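Local coordinates for protein chitinase (Thermococcus chitonophagus, PDB 5XSW) that probably hydrolyses chitin as an endochitinase, this part of a longer protein holding a bound glycan, at residues Ile38-Thr43 with Ile84-Gln89; Ala195-Lys200 with Val459-Trp464; Pro265-Asp270 with Ala296-Thr301. All coordinates share one frame; numbering follows the deposited sequence.

How the contacts relate
Contact 1 stands apart in the N-terminal beta-sandwich, its centre 41 Å from that of contact 2 and 37 Å from that of contact 3; even the nearest atoms are about 26 and 20 Å away. Contacts 2 and 3 belong to the helical part of the chain that holds the glycan, with centres 14 Å apart, and contact 3 is nested inside the loop that contact 2 closes. They share one core: Phe-199 CE2 lies 3.6 Å from Val-298 CG2, and Ala-195 CB lies 3.6 Å from Ala-297 CB. The pocket itself is lined by other residues, among them Lys-212, Glu-213 and Asn-214 on helix 203-214, which packs against Leu-300 of contact 3.

Contact 1. Residues Ile38-Thr43 with Ile84-Gln89; sequences ITFETT and IIIEIQ
Ile-86 and Ile-88 meet Phe-40 and Thr-42 in the core of a beta-sandwich, where strand 80-89 of one antiparallel sheet faces strand 32-41 of the other, with Thr-42 just past the end of strand 32-41. No hydrogen bond joins the segments; only side chains fill the interval, and the CA atoms of Phe-40 and Ile-86 stand 10.9 Å apart. Along Ile84-Gln89 the side chains alternate. Ile-84 points inward, beside Ile-49 and Leu-70 in the same core, while Ile-85 and Glu-87 turn to the other side of their sheet, where a charge can be tolerated. Ile-86 meets the Phe-40 ring with both of its branches: CD1 lies 4.0 Å from Phe-40 CE2, and CG2 is equally near Phe-40 CZ. The ring reaches across because Phe-40 CG sits between its backbone N and carbonyl carbon (chi1 66°), and the ring of Phe-100 meets it. Next comes Ile-88, with CD1 at the edge of the Phe-40 ring, 4.4 Å from CE1. A beta-branched isoleucine suits both places, since it offers two arms to a neighbour. At Ile-88 the backbones are closer, its CA 8.4 Å from Thr-42 CA, and a small threonine fits. Hydrogen-bonded to Pro-95 O and Gly-44 N, the Thr-42 hydroxyl still packs beside its methyl: the two side chains meet tip to tip, Ile-88 CD1 4.0 Å from Thr-42 CG2 and Ile-88 CG2 3.8 Å from Thr-42 OG1.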
ATOM      1  N   ILE A  38       7.462  26.344  -7.773  1.00 29.79           N
ATOM      2  CA  ILE A  38       7.133  27.725  -7.377  1.00 28.39           C
ATOM      3  C   ILE A  38       7.357  28.531  -8.690  1.00 27.47           C
ATOM      4  O   ILE A  38       8.390  28.370  -9.328  1.00 30.93           O
ATOM      5  CB  ILE A  38       8.040  28.296  -6.280  1.00 32.32           C
ATOM      6  CG1 ILE A  38       8.069  27.427  -5.020  1.00 36.81           C
ATOM      7  CG2 ILE A  38       7.597  29.739  -5.844  1.00 27.30           C
ATOM      8  CD1 ILE A  38       9.223  26.444  -5.036  1.00 42.85           C
ATOM      9  N   THR A  39       6.403  29.353  -9.095  1.00 33.72           N
ATOM     10  CA  THR A  39       6.669  30.195 -10.268  1.00 28.30           C
ATOM     11  C   THR A  39       6.793  31.663  -9.843  1.00 35.87           C
ATOM     12  O   THR A  39       6.228  32.103  -8.832  1.00 30.55           O
ATOM     13  CB  THR A  39       5.576  30.095 -11.337  1.00 30.87           C
ATOM     14  OG1 THR A  39       4.278  30.297 -10.744  1.00 32.49           O
ATOM     15  CG2 THR A  39       5.606  28.747 -12.071  1.00 34.61           C
ATOM     16  N   PHE A  40       7.514  32.432 -10.639  1.00 32.26           N
ATOM     17  CA  PHE A  40       7.391  33.876 -10.474  1.00 32.34           C
ATOM     18  C   PHE A  40       7.699  34.517 -11.835  1.00 35.12           C
ATOM     19  O   PHE A  40       8.119  33.839 -12.766  1.00 34.91           O
ATOM     20  CB  PHE A  40       8.326  34.401  -9.371  1.00 29.29           C
ATOM     21  CG  PHE A  40       9.816  34.255  -9.711  1.00 34.35           C
ATOM     22  CD1 PHE A  40      10.500  35.264 -10.403  1.00 35.82           C
ATOM     23  CD2 PHE A  40      10.531  33.125  -9.311  1.00 37.18           C
ATOM     24  CE1 PHE A  40      11.890  35.137 -10.703  1.00 34.26           C
ATOM     25  CE2 PHE A  40      11.892  32.966  -9.595  1.00 32.21           C
ATOM     26  CZ  PHE A  40      12.599  33.997 -10.305  1.00 37.61           C
ATOM     27  N   GLU A  41       7.487  35.829 -11.921  1.00 37.31           N
ATOM     28  CA  GLU A  41       7.706  36.522 -13.181  1.00 39.57           C
ATOM     29  C   GLU A  41       8.785  37.584 -13.013  1.00 33.04           C
ATOM     30  O   GLU A  41       8.912  38.178 -11.952  1.00 32.25           O
ATOM     31  CB  GLU A  41       6.390  37.126 -13.690  1.00 45.69           C
ATOM     32  CG  GLU A  41       5.441  36.052 -14.211  1.00 40.91           C
ATOM     33  CD  GLU A  41       3.989  36.544 -14.387  1.00 55.15           C
ATOM     34  OE1 GLU A  41       3.280  35.974 -15.237  1.00 68.78           O
ATOM     35  OE2 GLU A  41       3.541  37.467 -13.674  1.00 59.17           O
ATOM     36  N   THR A  42       9.595  37.735 -14.056  1.00 41.84           N
ATOM     37  CA  THR A  42      10.530  38.847 -14.172  1.00 40.42           C
ATOM     38  C   THR A  42      10.845  39.080 -15.659  1.00 44.75           C
ATOM     39  O   THR A  42      10.804  38.143 -16.471  1.00 40.52           O
ATOM     40  CB  THR A  42      11.817  38.582 -13.386  1.00 43.67           C
ATOM     41  OG1 THR A  42      12.764  39.628 -13.636  1.00 38.83           O
ATOM     42  CG2 THR A  42      12.435  37.214 -13.805  1.00 38.50           C
ATOM     43  N   THR A  43      11.106  40.340 -16.030  1.00 37.78           N
ATOM     44  CA  THR A  43      11.596  40.644 -17.378  1.00 35.60           C
ATOM     45  C   THR A  43      13.120  40.671 -17.377  1.00 38.00           C
ATOM     46  O   THR A  43      13.753  40.780 -18.429  1.00 36.96           O
ATOM     47  CB  THR A  43      11.057  42.020 -17.877  1.00 38.66           C
ATOM     48  OG1 THR A  43      11.374  43.028 -16.899  1.00 36.88           O
ATOM     49  CG2 THR A  43       9.556  41.969 -18.030  1.00 40.58           C
ATOM     50  N   ILE A  84      15.482  30.593  -0.212  1.00 37.06           N
ATOM     51  CA  ILE A  84      16.053  30.601  -1.528  1.00 32.62           C
ATOM     52  C   ILE A  84      16.558  32.031  -1.894  1.00 41.95           C
ATOM     53  O   ILE A  84      15.877  33.027  -1.609  1.00 35.99           O
ATOM     54  CB  ILE A  84      15.014  30.140  -2.550  1.00 39.17           C
ATOM     55  CG1 ILE A  84      14.696  28.647  -2.331  1.00 43.13           C
ATOM     56  CG2 ILE A  84      15.500  30.350  -3.945  1.00 36.43           C
ATOM     57  CD1 ILE A  84      13.616  28.124  -3.262  1.00 37.55           C
ATOM     58  N   ILE A  85      17.752  32.112  -2.471  1.00 37.58           N
ATOM     59  CA  ILE A  85      18.298  33.396  -2.927  1.00 42.38           C
ATOM     60  C   ILE A  85      18.319  33.437  -4.435  1.00 37.19           C
ATOM     61  O   ILE A  85      18.908  32.573  -5.100  1.00 39.62           O
ATOM     62  CB  ILE A  85      19.682  33.637  -2.364  1.00 42.87           C
ATOM     63  CG1 ILE A  85      19.564  33.712  -0.852  1.00 40.28           C
ATOM     64  CG2 ILE A  85      20.274  34.967  -2.949  1.00 44.67           C
ATOM     65  CD1 ILE A  85      20.778  33.271  -0.177  1.00 53.91           C
ATOM     66  N   ILE A  86      17.615  34.442  -4.966  1.00 36.78           N
ATOM     67  CA  ILE A  86      17.450  34.661  -6.392  1.00 34.19           C
ATOM     68  C   ILE A  86      18.196  35.955  -6.780  1.00 43.58           C
ATOM     69  O   ILE A  86      17.982  37.006  -6.178  1.00 42.44           O
ATOM     70  CB  ILE A  86      15.976  34.832  -6.781  1.00 38.12           C
ATOM     71  CG1 ILE A  86      15.140  33.610  -6.337  1.00 36.18           C
ATOM     72  CG2 ILE A  86      15.831  35.154  -8.277  1.00 36.86           C
ATOM     73  CD1 ILE A  86      13.685  33.945  -6.174  1.00 27.28           C
ATOM     74  N   GLU A  87      19.074  35.854  -7.763  1.00 37.85           N
ATOM     75  CA  GLU A  87      19.784  37.033  -8.262  1.00 43.83           C
ATOM     76  C   GLU A  87      19.381  37.315  -9.693  1.00 44.63           C
ATOM     77  O   GLU A  87      19.456  36.425 -10.551  1.00 41.91           O
ATOM     78  CB  GLU A  87      21.285  36.839  -8.143  1.00 42.15           C
ATOM     79  CG  GLU A  87      21.780  37.260  -6.756  1.00 57.85           C
ATOM     80  CD  GLU A  87      23.189  36.795  -6.455  1.00 70.57           C
ATOM     81  OE1 GLU A  87      24.015  36.735  -7.407  1.00 72.35           O
ATOM     82  OE2 GLU A  87      23.450  36.482  -5.265  1.00 68.80           O
ATOM     83  N   ILE A  88      18.937  38.555  -9.937  1.00 38.35           N
ATOM     84  CA  ILE A  88      18.398  38.949 -11.229  1.00 35.02           C
ATOM     85  C   ILE A  88      19.260  40.108 -11.800  1.00 43.80           C
ATOM     86  O   ILE A  88      19.609  41.047 -11.076  1.00 41.75           O
ATOM     87  CB  ILE A  88      16.945  39.457 -11.098  1.00 35.74           C
ATOM     88  CG1 ILE A  88      16.024  38.410 -10.461  1.00 37.56           C
ATOM     89  CG2 ILE A  88      16.365  39.856 -12.488  1.00 33.45           C
ATOM     90  CD1 ILE A  88      15.691  37.302 -11.400  1.00 35.72           C
ATOM     91  N   GLN A  89      19.590  40.047 -13.070  1.00 41.07           N
ATOM     92  CA  GLN A  89      20.143  41.225 -13.755  1.00 47.73           C
ATOM     93  C   GLN A  89      19.035  42.120 -14.321  1.00 38.54           C
ATOM     94  O   GLN A  89      18.287  41.688 -15.200  1.00 41.83           O
ATOM     95  CB  GLN A  89      21.056  40.785 -14.871  1.00 46.31           C
ATOM     96  CG  GLN A  89      21.684  41.940 -15.623  1.00 57.23           C
ATOM     97  CD  GLN A  89      22.809  41.438 -16.469  1.00 69.49           C
ATOM     98  OE1 GLN A  89      23.936  41.298 -15.985  1.00 72.73           O
ATOM     99  NE2 GLN A  89      22.506  41.095 -17.729  1.00 63.47           N
TER

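Contact 2. Residues Ala195-Lys200 with Val459-Trp464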
ATOM      1  N   ALA A 195     -20.137   9.497   1.676  1.00 21.84           N
ATOM      2  CA  ALA A 195     -19.193   9.468   0.551  1.00 20.37           C
ATOM      3  C   ALA A 195     -19.663  10.415  -0.574  1.00 23.76           C
ATOM      4  O   ALA A 195     -18.877  11.068  -1.220  1.00 23.18           O
ATOM      5  CB  ALA A 195     -19.049   8.001  -0.021  1.00 22.03           C
ATOM      6  N   TYR A 196     -20.965  10.391  -0.826  1.00 20.40           N
ATOM      7  CA  TYR A 196     -21.608  11.244  -1.846  1.00 19.29           C
ATOM      8  C   TYR A 196     -21.421  12.721  -1.492  1.00 21.88           C
ATOM      9  O   TYR A 196     -20.882  13.479  -2.242  1.00 23.42           O
ATOM     10  CB  TYR A 196     -23.095  10.890  -1.881  1.00 24.33           C
ATOM     11  CG  TYR A 196     -23.969  11.639  -2.876  1.00 26.83           C
ATOM     12  CD1 TYR A 196     -23.457  12.147  -4.068  1.00 26.09           C
ATOM     13  CD2 TYR A 196     -25.345  11.789  -2.625  1.00 31.30           C
ATOM     14  CE1 TYR A 196     -24.302  12.795  -4.995  1.00 24.16           C
ATOM     15  CE2 TYR A 196     -26.174  12.448  -3.525  1.00 29.61           C
ATOM     16  CZ  TYR A 196     -25.647  12.959  -4.691  1.00 28.52           C
ATOM     17  OH  TYR A 196     -26.494  13.587  -5.592  1.00 29.15           O
ATOM     18  N   GLU A 197     -21.854  13.121  -0.307  1.00 23.31           N
ATOM     19  CA  GLU A 197     -21.813  14.541   0.051  1.00 24.61           C
ATOM     20  C   GLU A 197     -20.384  15.043   0.247  1.00 27.44           C
ATOM     21  O   GLU A 197     -20.023  16.172  -0.129  1.00 24.35           O
ATOM     22  CB  GLU A 197     -22.700  14.800   1.331  1.00 21.00           C
ATOM     23  CG  GLU A 197     -22.840  16.327   1.686  1.00 27.68           C
ATOM     24  CD  GLU A 197     -23.545  17.152   0.579  1.00 31.21           C
ATOM     25  OE1 GLU A 197     -24.362  16.601  -0.232  1.00 30.05           O
ATOM     26  OE2 GLU A 197     -23.308  18.377   0.547  1.00 38.08           O
ATOM     27  N   TRP A 198     -19.538  14.217   0.841  1.00 22.50           N
ATOM     28  CA  TRP A 198     -18.161  14.607   1.077  1.00 23.16           C
ATOM     29  C   TRP A 198     -17.322  14.575  -0.210  1.00 25.89           C
ATOM     30  O   TRP A 198     -16.666  15.573  -0.541  1.00 23.87           O
ATOM     31  CB  TRP A 198     -17.528  13.666   2.151  1.00 22.33           C
ATOM     32  CG  TRP A 198     -16.298  14.203   2.820  1.00 21.22           C
ATOM     33  CD1 TRP A 198     -15.582  15.348   2.510  1.00 27.40           C
ATOM     34  CD2 TRP A 198     -15.632  13.603   3.920  1.00 24.05           C
ATOM     35  NE1 TRP A 198     -14.532  15.487   3.393  1.00 27.42           N
ATOM     36  CE2 TRP A 198     -14.551  14.429   4.270  1.00 29.08           C
ATOM     37  CE3 TRP A 198     -15.877  12.448   4.682  1.00 25.58           C
ATOM     38  CZ2 TRP A 198     -13.685  14.113   5.323  1.00 28.14           C
ATOM     39  CZ3 TRP A 198     -15.046  12.163   5.729  1.00 26.03           C
ATOM     40  CH2 TRP A 198     -13.944  12.988   6.032  1.00 29.95           C
ATOM     41  N   PHE A 199     -17.337  13.464  -0.967  1.00 22.82           N
ATOM     42  CA  PHE A 199     -16.356  13.317  -2.092  1.00 20.93           C
ATOM     43  C   PHE A 199     -17.043  13.350  -3.453  1.00 20.32           C
ATOM     44  O   PHE A 199     -16.387  13.203  -4.480  1.00 22.79           O
ATOM     45  CB  PHE A 199     -15.511  12.001  -1.934  1.00 23.24           C
ATOM     46  CG  PHE A 199     -14.719  11.988  -0.637  1.00 22.29           C
ATOM     47  CD1 PHE A 199     -13.631  12.826  -0.492  1.00 23.45           C
ATOM     48  CD2 PHE A 199     -15.098  11.153   0.436  1.00 23.78           C
ATOM     49  CE1 PHE A 199     -12.926  12.884   0.738  1.00 26.02           C
ATOM     50  CE2 PHE A 199     -14.381  11.177   1.624  1.00 28.91           C
ATOM     51  CZ  PHE A 199     -13.320  12.079   1.780  1.00 25.84           C
ATOM     52  N   LYS A 200     -18.367  13.566  -3.443  1.00 23.11           N
ATOM     53  CA  LYS A 200     -19.194  13.737  -4.668  1.00 24.91           C
ATOM     54  C   LYS A 200     -19.303  12.461  -5.451  1.00 26.23           C
ATOM     55  O   LYS A 200     -19.574  12.480  -6.660  1.00 23.05           O
ATOM     56  CB  LYS A 200     -18.633  14.859  -5.582  1.00 23.52           C
ATOM     57  CG  LYS A 200     -18.196  16.112  -4.764  1.00 26.92           C
ATOM     58  CD  LYS A 200     -19.359  16.606  -3.836  1.00 21.21           C
ATOM     59  CE  LYS A 200     -18.799  17.753  -2.964  1.00 26.20           C
ATOM     60  NZ  LYS A 200     -19.858  18.318  -2.011  1.00 30.06           N
ATOM     61  N   VAL A 459     -25.791  20.072   7.685  1.00 31.13           N
ATOM     62  CA  VAL A 459     -25.757  20.714   8.995  1.00 25.50           C
ATOM     63  C   VAL A 459     -24.525  20.320   9.734  1.00 32.18           C
ATOM     64  O   VAL A 459     -23.798  21.187  10.243  1.00 32.60           O
ATOM     65  CB  VAL A 459     -26.997  20.367   9.804  1.00 30.10           C
ATOM     66  CG1 VAL A 459     -26.794  20.742  11.265  1.00 31.82           C
ATOM     67  CG2 VAL A 459     -28.180  21.109   9.188  1.00 27.16           C
ATOM     68  N   ALA A 460     -24.232  19.019   9.784  1.00 29.54           N
ATOM     69  CA  ALA A 460     -22.986  18.616  10.465  1.00 26.22           C
ATOM     70  C   ALA A 460     -21.772  19.262   9.823  1.00 29.62           C
ATOM     71  O   ALA A 460     -20.853  19.728  10.523  1.00 32.20           O
ATOM     72  CB  ALA A 460     -22.831  17.053  10.441  1.00 28.39           C
ATOM     73  N   MET A 461     -21.739  19.258   8.483  1.00 25.33           N
ATOM     74  CA  MET A 461     -20.521  19.709   7.793  1.00 27.42           C
ATOM     75  C   MET A 461     -20.260  21.204   7.843  1.00 36.28           C
ATOM     76  O   MET A 461     -19.122  21.663   7.583  1.00 31.15           O
ATOM     77  CB  MET A 461     -20.547  19.242   6.309  1.00 27.82           C
ATOM     78  CG  MET A 461     -20.424  17.681   6.274  1.00 28.76           C
ATOM     79  SD  MET A 461     -20.587  17.022   4.605  1.00 33.59           S
ATOM     80  CE  MET A 461     -18.972  17.396   3.935  1.00 36.26           C
ATOM     81  N   LYS A 462     -21.295  21.969   8.195  1.00 33.24           N
ATOM     82  CA  LYS A 462     -21.100  23.401   8.473  1.00 33.26           C
ATOM     83  C   LYS A 462     -20.060  23.546   9.558  1.00 34.83           C
ATOM     84  O   LYS A 462     -19.399  24.546   9.647  1.00 36.66           O
ATOM     85  CB  LYS A 462     -22.419  24.063   8.912  1.00 32.31           C
ATOM     86  CG  LYS A 462     -23.445  24.288   7.801  1.00 31.67           C
ATOM     87  CD  LYS A 462     -22.945  25.541   6.958  1.00 42.25           C
ATOM     88  CE  LYS A 462     -23.897  25.957   5.837  1.00 40.92           C
ATOM     89  NZ  LYS A 462     -23.280  27.047   4.964  1.00 48.98           N
ATOM     90  N   HIS A 463     -19.914  22.563  10.424  1.00 29.97           N
ATOM     91  CA  HIS A 463     -18.915  22.620  11.478  1.00 33.62           C
ATOM     92  C   HIS A 463     -17.576  21.970  11.150  1.00 36.11           C
ATOM     93  O   HIS A 463     -16.697  21.949  11.951  1.00 34.90           O
ATOM     94  CB  HIS A 463     -19.447  22.036  12.776  1.00 31.34           C
ATOM     95  CG  HIS A 463     -20.673  22.706  13.283  1.00 36.84           C
ATOM     96  ND1 HIS A 463     -20.663  23.543  14.368  1.00 38.77           N
ATOM     97  CD2 HIS A 463     -21.945  22.669  12.851  1.00 37.14           C
ATOM     98  CE1 HIS A 463     -21.878  23.990  14.582  1.00 40.08           C
ATOM     99  NE2 HIS A 463     -22.674  23.477  13.674  1.00 36.81           N
ATOM    100  N   TRP A 464     -17.412  21.417   9.925  1.00 34.88           N
ATOM    101  CA  TRP A 464     -16.162  20.736   9.575  1.00 30.92           C
ATOM    102  C   TRP A 464     -15.105  21.710   9.034  1.00 32.54           C
ATOM    103  O   TRP A 464     -15.437  22.731   8.439  1.00 33.83           O
ATOM    104  CB  TRP A 464     -16.457  19.623   8.554  1.00 29.77           C
ATOM    105  CG  TRP A 464     -17.211  18.432   9.118  1.00 32.18           C
ATOM    106  CD1 TRP A 464     -17.930  18.377  10.282  1.00 34.55           C
ATOM    107  CD2 TRP A 464     -17.328  17.132   8.514  1.00 36.75           C
ATOM    108  NE1 TRP A 464     -18.495  17.130  10.436  1.00 33.37           N
ATOM    109  CE2 TRP A 464     -18.130  16.344   9.366  1.00 31.24           C
ATOM    110  CE3 TRP A 464     -16.836  16.560   7.320  1.00 34.26           C
ATOM    111  CZ2 TRP A 464     -18.451  15.005   9.075  1.00 33.22           C
ATOM    112  CZ3 TRP A 464     -17.151  15.237   7.033  1.00 32.19           C
ATOM    113  CH2 TRP A 464     -17.961  14.477   7.900  1.00 29.41           C
TER
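Trp-198 swings its indole out with CG anti to the backbone N (chi1 -161°), and Trp-464 sets CG anti to its carbonyl carbon (chi1 -71°); the side chains cross at about a right angle, which brings the edge of Trp-464 over the indole of Trp-198. The result is a T-shaped stack, with six-membered centroids 5.0 Å apart and planes at 70°. Trp-464 CZ3 stands over the middle of the Trp-198 face, 3.8 Å from Trp-198 CD2, and Phe-199 CZ covers the opposite face. Tryptophan suits the site because it combines this broad face with an N-H that bonds to His-468 O. Met-461 supplies a flexible chain: its CG lies over one face of Trp-464, and its bent end brings SD to 3.8 Å from Glu-197 CG and CE to 4.2 Å from Trp-198 CD1. A leucine in place of Trp-198 would probably leave the Trp-464 edge without its aromatic face and the His-468 carbonyl without this donor. The carboxylate of Glu-197 turns to Arg-458 in a salt bridge. Just past helix 186-199, Lys-200 takes a positive phi and folds back, NZ bonding to Glu-197 O at 2.9 Å. The contact joins the end of helix 186-199 to the type I turn Met-461 to Trp-464 at the C-terminal end of helix 449-461, with Phe-414 meeting both indoles and Met-427 of helix 421-439 against Trp-464.

Contact 3. Residues Pro265-Asp270 with Ala296-Thr301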
ATOM      1  N   PRO A 265      -3.333  11.949   5.732  1.00 26.98           N
ATOM      2  CA  PRO A 265      -3.272  12.128   7.193  1.00 26.09           C
ATOM      3  C   PRO A 265      -4.439  12.949   7.736  1.00 29.69           C
ATOM      4  O   PRO A 265      -4.771  12.759   8.908  1.00 24.59           O
ATOM      5  CB  PRO A 265      -1.924  12.866   7.410  1.00 27.31           C
ATOM      6  CG  PRO A 265      -1.601  13.476   6.099  1.00 26.41           C
ATOM      7  CD  PRO A 265      -2.196  12.572   5.025  1.00 24.72           C
ATOM      8  N   ASP A 266      -5.082  13.816   6.929  1.00 25.51           N
ATOM      9  CA  ASP A 266      -6.238  14.563   7.443  1.00 24.49           C
ATOM     10  C   ASP A 266      -7.466  13.703   7.569  1.00 28.01           C
ATOM     11  O   ASP A 266      -8.359  14.038   8.327  1.00 29.53           O
ATOM     12  CB  ASP A 266      -6.570  15.765   6.541  1.00 24.07           C
ATOM     13  CG  ASP A 266      -5.431  16.788   6.568  1.00 26.91           C
ATOM     14  OD1 ASP A 266      -5.321  17.484   7.605  1.00 27.67           O
ATOM     15  OD2 ASP A 266      -4.626  16.848   5.607  1.00 29.49           O
ATOM     16  N   ILE A 267      -7.549  12.622   6.796  1.00 23.09           N
ATOM     17  CA  ILE A 267      -8.752  11.766   6.872  1.00 21.39           C
ATOM     18  C   ILE A 267      -8.564  10.565   7.867  1.00 26.64           C
ATOM     19  O   ILE A 267      -9.463  10.251   8.633  1.00 25.20           O
ATOM     20  CB  ILE A 267      -9.126  11.211   5.466  1.00 24.73           C
ATOM     21  CG1 ILE A 267      -9.498  12.382   4.531  1.00 29.54           C
ATOM     22  CG2 ILE A 267     -10.347  10.250   5.549  1.00 23.11           C
ATOM     23  CD1 ILE A 267      -9.679  11.945   3.039  1.00 31.62           C
ATOM     24  N   PHE A 268      -7.388   9.949   7.853  1.00 25.62           N
ATOM     25  CA  PHE A 268      -7.146   8.723   8.638  1.00 25.62           C
ATOM     26  C   PHE A 268      -6.257   8.973   9.831  1.00 25.99           C
ATOM     27  O   PHE A 268      -5.152   9.471   9.646  1.00 25.62           O
ATOM     28  CB  PHE A 268      -6.475   7.669   7.748  1.00 20.98           C
ATOM     29  CG  PHE A 268      -7.348   7.179   6.656  1.00 25.43           C
ATOM     30  CD1 PHE A 268      -8.334   6.221   6.903  1.00 25.63           C
ATOM     31  CD2 PHE A 268      -7.196   7.669   5.366  1.00 24.03           C
ATOM     32  CE1 PHE A 268      -9.154   5.757   5.873  1.00 29.61           C
ATOM     33  CE2 PHE A 268      -8.011   7.222   4.358  1.00 27.75           C
ATOM     34  CZ  PHE A 268      -8.986   6.257   4.599  1.00 24.74           C
ATOM     35  N   PRO A 269      -6.733   8.618  11.055  1.00 22.38           N
ATOM     36  CA  PRO A 269      -5.793   8.654  12.185  1.00 28.18           C
ATOM     37  C   PRO A 269      -4.733   7.552  12.042  1.00 29.25           C
ATOM     38  O   PRO A 269      -4.943   6.579  11.310  1.00 26.17           O
ATOM     39  CB  PRO A 269      -6.705   8.421  13.410  1.00 27.55           C
ATOM     40  CG  PRO A 269      -7.857   7.538  12.874  1.00 28.06           C
ATOM     41  CD  PRO A 269      -8.045   8.044  11.405  1.00 23.44           C
ATOM     42  N   ASP A 270      -3.615   7.682  12.751  1.00 27.27           N
ATOM     43  CA  ASP A 270      -2.526   6.714  12.630  1.00 29.32           C
ATOM     44  C   ASP A 270      -2.942   5.316  13.089  1.00 29.94           C
ATOM     45  O   ASP A 270      -2.294   4.345  12.703  1.00 34.40           O
ATOM     46  CB  ASP A 270      -1.302   7.169  13.472  1.00 35.23           C
ATOM     47  CG  ASP A 270      -0.597   8.422  12.874  1.00 43.23           C
ATOM     48  OD1 ASP A 270      -0.738   8.693  11.662  1.00 42.71           O
ATOM     49  OD2 ASP A 270       0.116   9.124  13.619  1.00 45.32           O
ATOM     50  N   ALA A 296     -13.561   3.085   0.392  1.00 18.71           N
ATOM     51  CA  ALA A 296     -13.616   2.853  -1.038  1.00 19.67           C
ATOM     52  C   ALA A 296     -13.687   4.177  -1.824  1.00 22.42           C
ATOM     53  O   ALA A 296     -12.970   4.341  -2.820  1.00 19.50           O
ATOM     54  CB  ALA A 296     -14.824   1.949  -1.415  1.00 18.79           C
ATOM     55  N   ALA A 297     -14.522   5.104  -1.347  1.00 22.12           N
ATOM     56  CA  ALA A 297     -14.633   6.452  -1.983  1.00 21.63           C
ATOM     57  C   ALA A 297     -13.285   7.198  -1.956  1.00 23.30           C
ATOM     58  O   ALA A 297     -12.892   7.785  -2.918  1.00 22.63           O
ATOM     59  CB  ALA A 297     -15.707   7.262  -1.263  1.00 19.33           C
ATOM     60  N   VAL A 298     -12.562   7.163  -0.836  1.00 19.65           N
ATOM     61  CA  VAL A 298     -11.261   7.804  -0.777  1.00 20.30           C
ATOM     62  C   VAL A 298     -10.267   7.122  -1.704  1.00 22.72           C
ATOM     63  O   VAL A 298      -9.462   7.799  -2.335  1.00 20.01           O
ATOM     64  CB  VAL A 298     -10.716   7.837   0.686  1.00 21.15           C
ATOM     65  CG1 VAL A 298      -9.248   8.356   0.773  1.00 20.37           C
ATOM     66  CG2 VAL A 298     -11.691   8.753   1.561  1.00 21.38           C
ATOM     67  N   SER A 299     -10.327   5.792  -1.803  1.00 19.42           N
ATOM     68  CA  SER A 299      -9.439   5.092  -2.726  1.00 20.91           C
ATOM     69  C   SER A 299      -9.666   5.512  -4.188  1.00 21.90           C
ATOM     70  O   SER A 299      -8.718   5.694  -4.963  1.00 20.65           O
ATOM     71  CB  SER A 299      -9.651   3.562  -2.597  1.00 22.43           C
ATOM     72  OG  SER A 299      -8.616   2.880  -3.307  1.00 27.46           O
ATOM     73  N   LEU A 300     -10.927   5.599  -4.576  1.00 20.13           N
ATOM     74  CA  LEU A 300     -11.305   6.065  -5.900  1.00 20.81           C
ATOM     75  C   LEU A 300     -10.904   7.520  -6.106  1.00 21.68           C
ATOM     76  O   LEU A 300     -10.398   7.901  -7.148  1.00 21.92           O
ATOM     77  CB  LEU A 300     -12.801   5.894  -6.102  1.00 20.88           C
ATOM     78  CG  LEU A 300     -13.262   4.443  -6.158  1.00 21.15           C
ATOM     79  CD1 LEU A 300     -14.729   4.322  -5.801  1.00 22.40           C
ATOM     80  CD2 LEU A 300     -12.983   3.870  -7.528  1.00 18.40           C
ATOM     81  N   THR A 301     -11.100   8.313  -5.068  1.00 19.64           N
ATOM     82  CA  THR A 301     -10.767   9.719  -5.094  1.00 22.06           C
ATOM     83  C   THR A 301      -9.275   9.874  -5.328  1.00 28.00           C
ATOM     84  O   THR A 301      -8.851  10.739  -6.066  1.00 22.73           O
ATOM     85  CB  THR A 301     -11.171  10.408  -3.784  1.00 23.98           C
ATOM     86  OG1 THR A 301     -12.594  10.451  -3.700  1.00 21.63           O
ATOM     87  CG2 THR A 301     -10.613  11.814  -3.714  1.00 21.96           C
TER
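Val-298 meets Ile-267 and Phe-268 with its two methyl groups, one for each. CG2 of Val-298 comes tip to tip with Ile-267 CD1 at 4.1 Å, and CG1 lies at the edge of the Phe-268 ring, 4.0 Å from CE2. The valine, with CG1 anti to its backbone N (chi1 173°), spreads its branches toward the loop, which is why a short forked residue suits this helix position. Ile-267 CG2 also lies 4.0 Å above one face of the Phe-268 ring, offset toward the rim, so the two loop residues pack on each other as well. Residues 265-270 form the loop between helices 254-263 and 274-278, packed on helix 288-311, and Phe-199 of helix 186-199 fits against Ile-267 and Val-298. One turn further along helix 288-311, Thr-301 OG1 donates to Ala-297 O at 2.8 Å, from above the carbonyl plane, while Thr-301 N reaches the same oxygen from the opposite face. The buried hydroxyl is thereby satisfied within its own helix. Further out, Arg-415 holds the loop, bonding to Pro-265 O and Phe-268 O and forming a salt bridge with Asp-270; Asp-266 OD1 takes bonds from Tyr-26 and Asn-29. Across the loop-helix joint, then, the fit is purely apolar, without a directional bond. Its specificity probably rests on shape complementarity and the exclusion of water, while the polar bonds that fix the loop's course are made to other parts of the chain.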